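PDB 5Y2A: insect group II chitinase from Ostrinia furnacalis, which probably hydrolyses the beta-1,4 linkages of chitin in the insect, as a family 18 glycoside hydrolase. Local coordinates for residues D321-R333 with T365-C379. Sequence-based numbering, arbitrary orientation. Where two conformers were deposited one is given.
Sequences DDFMARHKAEYVR and TINHVLRGKEAPPPC
The two carboxylate oxygens of Asp322 divide their work: OD2 receives Cys379 N through its anti lone pair at 3.1 Å in an almost straight bond (174°), and OD1 lies 2.7 Å from Thr365 OG1, which is also within hydrogen-bonding reach of Pro361 O. Cys379 O takes two water protons, one from a water 2.8 Å away that also donates to Asp321 OD2, the other from a water that accepts from Asp322 N. The first turn of helix 322-333 is thereby tied to the loop that follows helix 365-371, at Pro378 and Cys379, while the other carboxylate oxygen of Asp321 N-caps the helix through Met324 N. Pro378 rests on the side chains of helix 322-333: its CB lies over the Phe323 ring, 3.7 Å from the centroid in a CH-pi contact, and its CG is 3.4 Å from Arg326 NH1. An alanine in place of Phe323 would probably strip the ring from beneath Pro378 CB, leaving a gap there and mainly the Arg326 and Asp322 side chains to pack against the proline. Farther along, segments 322-333 and 365-371 run 25° from parallel, their axes 8.6 Å apart at closest approach, near enough for Ala329 CB to meet Val369 CB at 3.6 Å. Arg333, its chain extended to NE, carries NH1 to Val369 O, a bond lying in the guanidinium plane. Both helices belong to the outer layer of the TIM barrel: Val332, Ile366 and Leu370 reach strand 339-343, Val332 and Ile366 also strand 241-254, and the Cys379-Cys357 disulfide fastens this loop to the one preceding helix 361-371.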
ATOM      1  N   ASP A 321      23.132  -9.016   4.334  1.00 15.19           N
ATOM      2  CA  ASP A 321      23.485  -9.369   5.696  1.00 16.73           C
ATOM      3  C   ASP A 321      24.739  -8.600   6.103  1.00 16.31           C
ATOM      4  O   ASP A 321      25.221  -7.726   5.373  1.00 17.36           O
ATOM      5  CB  ASP A 321      23.675 -10.889   5.826  1.00 17.36           C
ATOM      6  CG  ASP A 321      24.949 -11.395   5.148  1.00 17.43           C
ATOM      7  OD1 ASP A 321      25.445 -10.755   4.197  1.00 17.31           O
ATOM      8  OD2 ASP A 321      25.447 -12.462   5.559  1.00 21.90           O
ATOM      9  N   ASP A 322      25.282  -8.940   7.278  1.00 17.84           N
ATOM     10  CA  ASP A 322      26.496  -8.294   7.774  1.00 19.13           C
ATOM     11  C   ASP A 322      27.632  -8.358   6.767  1.00 16.95           C
ATOM     12  O   ASP A 322      28.346  -7.372   6.562  1.00 15.75           O
ATOM     13  CB  ASP A 322      26.937  -8.944   9.084  1.00 26.31           C
ATOM     14  CG  ASP A 322      26.671  -8.075  10.272  1.00 25.30           C
ATOM     15  OD1 ASP A 322      26.394  -6.881  10.053  1.00 25.68           O
ATOM     16  OD2 ASP A 322      26.748  -8.569  11.416  1.00 26.89           O
ATOM     17  N   PHE A 323      27.813  -9.513   6.119  1.00 18.84           N
ATOM     18  CA  PHE A 323      28.946  -9.676   5.215  1.00 17.94           C
ATOM     19  C   PHE A 323      28.808  -8.795   3.982  1.00 18.09           C
ATOM     20  O   PHE A 323      29.795  -8.222   3.514  1.00 16.44           O
ATOM     21  CB  PHE A 323      29.094 -11.144   4.815  1.00 19.24           C
ATOM     22  CG  PHE A 323      29.596 -12.013   5.924  1.00 19.41           C
ATOM     23  CD1 PHE A 323      30.949 -12.072   6.216  1.00 20.78           C
ATOM     24  CD2 PHE A 323      28.713 -12.748   6.698  1.00 23.27           C
ATOM     25  CE1 PHE A 323      31.415 -12.863   7.249  1.00 24.18           C
ATOM     26  CE2 PHE A 323      29.171 -13.541   7.733  1.00 25.21           C
ATOM     27  CZ  PHE A 323      30.529 -13.600   8.006  1.00 26.56           C
ATOM     28  N   MET A 324      27.600  -8.679   3.430  1.00 16.92           N
ATOM     29  CA  MET A 324      27.457  -7.821   2.260  1.00 13.49           C
ATOM     30  C   MET A 324      27.465  -6.347   2.641  1.00 14.24           C
ATOM     31  O   MET A 324      27.993  -5.523   1.882  1.00 16.65           O
ATOM     32  CB  MET A 324      26.191  -8.166   1.472  1.00 15.95           C
ATOM     33  CG  MET A 324      26.073  -7.370   0.166  1.00 15.55           C
ATOM     34  SD  MET A 324      27.540  -7.511  -0.892  1.00 18.92           S
ATOM     35  CE  MET A 324      27.159  -9.004  -1.820  1.00 16.93           C
ATOM     36  N   ALA A 325      26.903  -5.996   3.803  1.00 15.04           N
ATOM     37  CA  ALA A 325      27.033  -4.628   4.297  1.00 13.92           C
ATOM     38  C   ALA A 325      28.499  -4.256   4.484  1.00 15.95           C
ATOM     39  O   ALA A 325      28.921  -3.156   4.107  1.00 13.95           O
ATOM     40  CB  ALA A 325      26.259  -4.458   5.607  1.00 14.22           C
ATOM     41  N   ARG A 326      29.297  -5.172   5.040  1.00 14.78           N
ATOM     42  CA  ARG A 326      30.731  -4.923   5.165  1.00 14.74           C
ATOM     43  C   ARG A 326      31.374  -4.741   3.798  1.00 14.98           C
ATOM     44  O   ARG A 326      32.126  -3.785   3.574  1.00 14.87           O
ATOM     45  CB  ARG A 326      31.408  -6.077   5.906  1.00 15.18           C
ATOM     46  CG  ARG A 326      32.893  -5.836   6.189  1.00 16.83           C
ATOM     47  CD  ARG A 326      33.543  -7.054   6.841  1.00 18.52           C
ATOM     48  NE  ARG A 326      33.650  -8.172   5.907  1.00 20.79           N
ATOM     49  CZ  ARG A 326      34.076  -9.391   6.233  1.00 19.72           C
ATOM     50  NH1 ARG A 326      34.439  -9.662   7.480  1.00 18.48           N
ATOM     51  NH2 ARG A 326      34.144 -10.340   5.310  1.00 20.40           N
ATOM     52  N   HIS A 327      31.077  -5.649   2.862  1.00 16.41           N
ATOM     53  CA  HIS A 327      31.701  -5.558   1.547  1.00 15.64           C
ATOM     54  C   HIS A 327      31.374  -4.237   0.866  1.00 15.71           C
ATOM     55  O   HIS A 327      32.246  -3.616   0.249  1.00 13.36           O
ATOM     56  CB  HIS A 327      31.258  -6.710   0.648  1.00 19.42           C
ATOM     57  CG  HIS A 327      31.867  -6.652  -0.718  1.00 20.42           C
ATOM     58  ND1 HIS A 327      33.167  -7.033  -0.966  1.00 22.85           N
ATOM     59  CD2 HIS A 327      31.376  -6.202  -1.898  1.00 21.88           C
ATOM     60  CE1 HIS A 327      33.442  -6.851  -2.245  1.00 24.68           C
ATOM     61  NE2 HIS A 327      32.375  -6.343  -2.832  1.00 23.39           N
ATOM     62  N   LYS A 328      30.115  -3.800   0.945  1.00 15.26           N
ATOM     63  CA  LYS A 328      29.744  -2.571   0.259  1.00 13.80           C
ATOM     64  C   LYS A 328      30.429  -1.363   0.879  1.00 13.66           C
ATOM     65  O   LYS A 328      30.815  -0.430   0.161  1.00 14.96           O
ATOM     66  CB  LYS A 328      28.223  -2.428   0.253  1.00 12.74           C
ATOM     67  CG  LYS A 328      27.577  -3.431  -0.697  1.00 13.59           C
ATOM     68  CD  LYS A 328      26.054  -3.354  -0.690  1.00 16.25           C
ATOM     69  CE  LYS A 328      25.476  -4.280  -1.771  1.00 12.35           C
ATOM     70  NZ  LYS A 328      23.981  -4.254  -1.797  1.00 13.84           N
ATOM     71  N   ALA A 329      30.626  -1.382   2.197  1.00 15.07           N
ATOM     72  CA  ALA A 329      31.385  -0.321   2.842  1.00 14.52           C
ATOM     73  C   ALA A 329      32.853  -0.378   2.438  1.00 17.68           C
ATOM     74  O   ALA A 329      33.483   0.662   2.226  1.00 15.07           O
ATOM     75  CB  ALA A 329      31.234  -0.422   4.362  1.00 15.92           C
ATOM     76  N   GLU A 330      33.416  -1.584   2.321  1.00 16.98           N
ATOM     77  CA  GLU A 330      34.800  -1.701   1.876  1.00 15.93           C
ATOM     78  C   GLU A 330      34.946  -1.313   0.413  1.00 17.07           C
ATOM     79  O   GLU A 330      35.973  -0.741   0.023  1.00 18.07           O
ATOM     80  CB  GLU A 330      35.312  -3.124   2.128  1.00 16.59           C
ATOM     81  CG  GLU A 330      35.437  -3.428   3.610  1.00 17.53           C
ATOM     82  CD  GLU A 330      36.068  -4.774   3.918  1.00 20.68           C
ATOM     83  OE1 GLU A 330      35.947  -5.711   3.099  1.00 19.59           O
ATOM     84  OE2 GLU A 330      36.670  -4.891   5.004  1.00 23.91           O
ATOM     85  N   TYR A 331      33.923  -1.592  -0.401  1.00 14.74           N
ATOM     86  CA  TYR A 331      33.888  -1.101  -1.777  1.00 17.70           C
ATOM     87  C   TYR A 331      33.948   0.420  -1.819  1.00 18.76           C
ATOM     88  O   TYR A 331      34.679   1.004  -2.629  1.00 18.42           O
ATOM     89  CB  TYR A 331      32.622  -1.609  -2.460  1.00 16.43           C
ATOM     90  CG  TYR A 331      32.384  -1.098  -3.863  1.00 18.30           C
ATOM     91  CD1 TYR A 331      32.920  -1.757  -4.961  1.00 20.02           C
ATOM     92  CD2 TYR A 331      31.591   0.016  -4.094  1.00 16.33           C
ATOM     93  CE1 TYR A 331      32.682  -1.311  -6.249  1.00 18.21           C
ATOM     94  CE2 TYR A 331      31.353   0.474  -5.381  1.00 16.92           C
ATOM     95  CZ  TYR A 331      31.903  -0.199  -6.455  1.00 19.05           C
ATOM     96  OH  TYR A 331      31.672   0.240  -7.740  1.00 17.84           O
ATOM     97  N   VAL A 332      33.147   1.076  -0.973  1.00 15.34           N
ATOM     98  CA  VAL A 332      33.177   2.534  -0.866  1.00 15.01           C
ATOM     99  C   VAL A 332      34.582   3.024  -0.543  1.00 18.54           C
ATOM    100  O   VAL A 332      35.074   3.993  -1.133  1.00 18.68           O
ATOM    101  CB  VAL A 332      32.163   3.001   0.197  1.00 16.02           C
ATOM    102  CG1 VAL A 332      32.489   4.421   0.667  1.00 15.48           C
ATOM    103  CG2 VAL A 332      30.740   2.921  -0.366  1.00 14.14           C
ATOM    104  N   ARG A 333      35.257   2.353   0.385  1.00 18.50           N
ATOM    105  CA  ARG A 333      36.585   2.806   0.758  1.00 20.93           C
ATOM    106  C   ARG A 333      37.597   2.524  -0.348  1.00 21.41           C
ATOM    107  O   ARG A 333      38.434   3.383  -0.659  1.00 21.68           O
ATOM    108  CB  ARG A 333      37.004   2.158   2.074  1.00 22.86           C
ATOM    109  CG  ARG A 333      38.166   2.854   2.706  1.00 33.97           C
ATOM    110  CD  ARG A 333      38.272   2.519   4.161  1.00 33.57           C
ATOM    111  NE  ARG A 333      39.490   3.087   4.718  1.00 40.32           N
ATOM    112  CZ  ARG A 333      39.754   3.153   6.017  1.00 52.49           C
ATOM    113  NH1 ARG A 333      38.880   2.683   6.895  1.00 42.35           N
ATOM    114  NH2 ARG A 333      40.890   3.692   6.435  1.00 50.95           N
ATOM    115  N   THR A 365      28.411  -2.459  11.460  1.00 14.19           N
ATOM    116  CA  THR A 365      29.359  -2.982  10.481  1.00 15.76           C
ATOM    117  C   THR A 365      29.839  -1.893   9.524  1.00 18.70           C
ATOM    118  O   THR A 365      31.037  -1.809   9.217  1.00 14.73           O
ATOM    119  CB  THR A 365      28.717  -4.140   9.714  1.00 17.85           C
ATOM    120  OG1 THR A 365      28.467  -5.228  10.617  1.00 17.44           O
ATOM    121  CG2 THR A 365      29.618  -4.605   8.589  1.00 17.49           C
ATOM    122  N   ILE A 366      28.923  -1.044   9.043  1.00 12.53           N
ATOM    123  CA  ILE A 366      29.309   0.039   8.138  1.00 13.22           C
ATOM    124  C   ILE A 366      30.215   1.049   8.848  1.00 15.49           C
ATOM    125  O   ILE A 366      31.201   1.531   8.271  1.00 14.96           O
ATOM    126  CB  ILE A 366      28.047   0.702   7.545  1.00 12.98           C
ATOM    127  CG1 ILE A 366      27.335  -0.286   6.606  1.00 13.66           C
ATOM    128  CG2 ILE A 366      28.402   1.993   6.816  1.00 13.58           C
ATOM    129  CD1 ILE A 366      25.965   0.170   6.110  1.00 14.21           C
ATOM    130  N   ASN A 367      29.903   1.381  10.104  1.00 12.76           N
ATOM    131  CA  ASN A 367      30.737   2.318  10.861  1.00 16.92           C
ATOM    132  C   ASN A 367      32.123   1.748  11.133  1.00 17.71           C
ATOM    133  O   ASN A 367      33.114   2.489  11.165  1.00 17.67           O
ATOM    134  CB  ASN A 367      30.060   2.676  12.176  1.00 15.85           C
ATOM    135  CG  ASN A 367      29.064   3.785  12.012  1.00 18.20           C
ATOM    136  OD1 ASN A 367      29.389   4.957  12.179  1.00 18.88           O
ATOM    137  ND2 ASN A 367      27.841   3.423  11.658  1.00 13.48           N
ATOM    138  N   HIS A 368      32.197   0.442  11.366  1.00 16.24           N
ATOM    139  CA  HIS A 368      33.476  -0.235  11.549  1.00 19.51           C
ATOM    140  C   HIS A 368      34.394  -0.010  10.351  1.00 21.59           C
ATOM    141  O   HIS A 368      35.556   0.386  10.506  1.00 19.67           O
ATOM    142  CB  HIS A 368      33.204  -1.724  11.781  1.00 20.05           C
ATOM    143  CG  HIS A 368      34.424  -2.587  11.759  1.00 28.71           C
ATOM    144  ND1 HIS A 368      35.466  -2.432  12.647  1.00 29.32           N
ATOM    145  CD2 HIS A 368      34.755  -3.635  10.968  1.00 26.44           C
ATOM    146  CE1 HIS A 368      36.393  -3.338  12.393  1.00 32.28           C
ATOM    147  NE2 HIS A 368      35.985  -4.081  11.381  1.00 31.33           N
ATOM    148  N   VAL A 369      33.871  -0.217   9.141  1.00 16.27           N
ATOM    149  CA  VAL A 369      34.686  -0.104   7.933  1.00 17.53           C
ATOM    150  C   VAL A 369      35.048   1.350   7.651  1.00 19.53           C
ATOM    151  O   VAL A 369      36.201   1.674   7.336  1.00 16.10           O
ATOM    152  CB  VAL A 369      33.950  -0.730   6.734  1.00 17.35           C
ATOM    153  CG1 VAL A 369      34.712  -0.447   5.447  1.00 17.37           C
ATOM    154  CG2 VAL A 369      33.758  -2.227   6.947  1.00 15.89           C
ATOM    155  N   LEU A 370      34.062   2.242   7.708  1.00 18.42           N
ATOM    156  CA  LEU A 370      34.244   3.598   7.208  1.00 16.60           C
ATOM    157  C   LEU A 370      34.801   4.559   8.247  1.00 19.27           C
ATOM    158  O   LEU A 370      35.432   5.556   7.877  1.00 20.49           O
ATOM    159  CB  LEU A 370      32.916   4.149   6.683  1.00 16.81           C
ATOM    160  CG  LEU A 370      32.350   3.420   5.467  1.00 17.02           C
ATOM    161  CD1 LEU A 370      31.079   4.116   5.019  1.00 16.27           C
ATOM    162  CD2 LEU A 370      33.387   3.382   4.346  1.00 14.67           C
ATOM    163  N   ARG A 371      34.564   4.302   9.531  1.00 17.50           N
ATOM    164  CA  ARG A 371      34.960   5.227  10.581  1.00 21.38           C
ATOM    165  C   ARG A 371      35.827   4.568  11.646  1.00 24.41           C
ATOM    166  O   ARG A 371      36.115   5.200  12.671  1.00 22.27           O
ATOM    167  CB  ARG A 371      33.717   5.870  11.207  1.00 19.86           C
ATOM    168  CG  ARG A 371      32.886   6.645  10.182  1.00 20.52           C
ATOM    169  CD  ARG A 371      31.577   7.119  10.757  1.00 22.26           C
ATOM    170  NE  ARG A 371      31.747   8.209  11.713  1.00 19.97           N
ATOM    171  CZ  ARG A 371      30.878   8.492  12.679  1.00 22.95           C
ATOM    172  NH1 ARG A 371      29.786   7.752  12.831  1.00 21.29           N
ATOM    173  NH2 ARG A 371      31.102   9.510  13.500  1.00 20.50           N
ATOM    174  N   GLY A 372      36.263   3.327  11.426  1.00 20.53           N
ATOM    175  CA  GLY A 372      37.186   2.681  12.338  1.00 26.82           C
ATOM    176  C   GLY A 372      36.627   2.323  13.693  1.00 29.95           C
ATOM    177  O   GLY A 372      37.398   2.088  14.627  1.00 33.70           O
ATOM    178  N   LYS A 373      35.309   2.292  13.837  1.00 27.58           N
ATOM    179  CA  LYS A 373      34.708   1.868  15.095  1.00 31.49           C
ATOM    180  C   LYS A 373      35.066   0.410  15.343  1.00 35.57           C
ATOM    181  O   LYS A 373      34.817  -0.447  14.490  1.00 32.07           O
ATOM    182  CB  LYS A 373      33.190   2.032  15.029  1.00 31.69           C
ATOM    183  CG  LYS A 373      32.708   3.433  14.655  1.00 45.18           C
ATOM    184  CD  LYS A 373      32.870   4.477  15.745  1.00 46.95           C
ATOM    185  CE  LYS A 373      32.231   5.784  15.288  1.00 39.88           C
ATOM    186  NZ  LYS A 373      32.369   6.893  16.274  1.00 42.32           N
ATOM    187  N   GLU A 374      35.645   0.093  16.495  1.00 39.60           N
ATOM    188  CA  GLU A 374      35.964  -1.291  16.815  1.00 38.33           C
ATOM    189  C   GLU A 374      34.608  -1.992  16.909  1.00 43.38           C
ATOM    190  O   GLU A 374      33.656  -1.455  17.406  1.00 42.08           O
ATOM    191  CB  GLU A 374      36.849  -1.471  18.068  1.00 30.00           C
ATOM    192  CG  GLU A 374      38.179  -0.744  18.055  1.00 30.00           C
ATOM    193  CD  GLU A 374      39.212  -1.269  19.059  1.00 30.00           C
ATOM    194  OE1 GLU A 374      38.838  -1.931  20.028  1.00 30.00           O
ATOM    195  OE2 GLU A 374      40.393  -1.003  18.863  1.00 30.00           O
ATOM    196  N   ALA A 375      34.547  -3.229  16.453  1.00 41.55           N
ATOM    197  CA  ALA A 375      33.281  -3.931  16.311  1.00 36.79           C
ATOM    198  C   ALA A 375      33.530  -5.429  16.367  1.00 38.47           C
ATOM    199  O   ALA A 375      34.639  -5.891  16.068  1.00 34.70           O
ATOM    200  CB  ALA A 375      32.586  -3.561  14.994  1.00 30.02           C
ATOM    201  N   PRO A 376      32.520  -6.214  16.733  1.00 40.27           N
ATOM    202  CA  PRO A 376      32.610  -7.673  16.581  1.00 38.92           C
ATOM    203  C   PRO A 376      32.615  -8.062  15.113  1.00 35.84           C
ATOM    204  O   PRO A 376      32.267  -7.243  14.247  1.00 30.36           O
ATOM    205  CB  PRO A 376      31.340  -8.174  17.288  1.00 42.89           C
ATOM    206  CG  PRO A 376      30.380  -7.036  17.169  1.00 43.10           C
ATOM    207  CD  PRO A 376      31.225  -5.799  17.304  1.00 44.62           C
ATOM    208  N   PRO A 377      32.990  -9.298  14.786  1.00 33.12           N
ATOM    209  CA  PRO A 377      32.982  -9.728  13.383  1.00 28.96           C
ATOM    210  C   PRO A 377      31.564  -9.803  12.850  1.00 30.32           C
ATOM    211  O   PRO A 377      30.598  -9.760  13.630  1.00 28.92           O
ATOM    212  CB  PRO A 377      33.628 -11.122  13.440  1.00 28.23           C
ATOM    213  CG  PRO A 377      33.308 -11.612  14.811  1.00 27.00           C
ATOM    214  CD  PRO A 377      33.385 -10.395  15.691  1.00 31.77           C
ATOM    215  N   PRO A 378      31.392  -9.903  11.531  1.00 30.48           N
ATOM    216  CA  PRO A 378      30.043 -10.070  10.986  1.00 31.16           C
ATOM    217  C   PRO A 378      29.440 -11.356  11.511  1.00 33.62           C
ATOM    218  O   PRO A 378      30.124 -12.372  11.648  1.00 35.28           O
ATOM    219  CB  PRO A 378      30.279 -10.135   9.470  1.00 28.43           C
ATOM    220  CG  PRO A 378      31.591  -9.421   9.277  1.00 28.17           C
ATOM    221  CD  PRO A 378      32.397  -9.906  10.455  1.00 28.33           C
ATOM    222  N   CYS A 379      28.149 -11.307  11.814  0.50 32.35           N
ATOM    223  CA  CYS A 379      27.464 -12.474  12.342  0.50 33.88           C
ATOM    224  C   CYS A 379      26.897 -13.317  11.209  0.50 33.10           C
ATOM    225  O   CYS A 379      26.463 -12.802  10.176  0.50 30.12           O
ATOM    226  CB  CYS A 379      26.349 -12.070  13.299  0.50 33.33           C
ATOM    227  SG  CYS A 379      26.950 -11.156  14.719  0.50 37.24           S
TER
HETATM  228  O   HOH W   1      25.079 -13.481   7.888  1.00 25.09           O
HETATM  229  O   HOH W   2      24.245 -10.741   9.212  1.00 23.39           O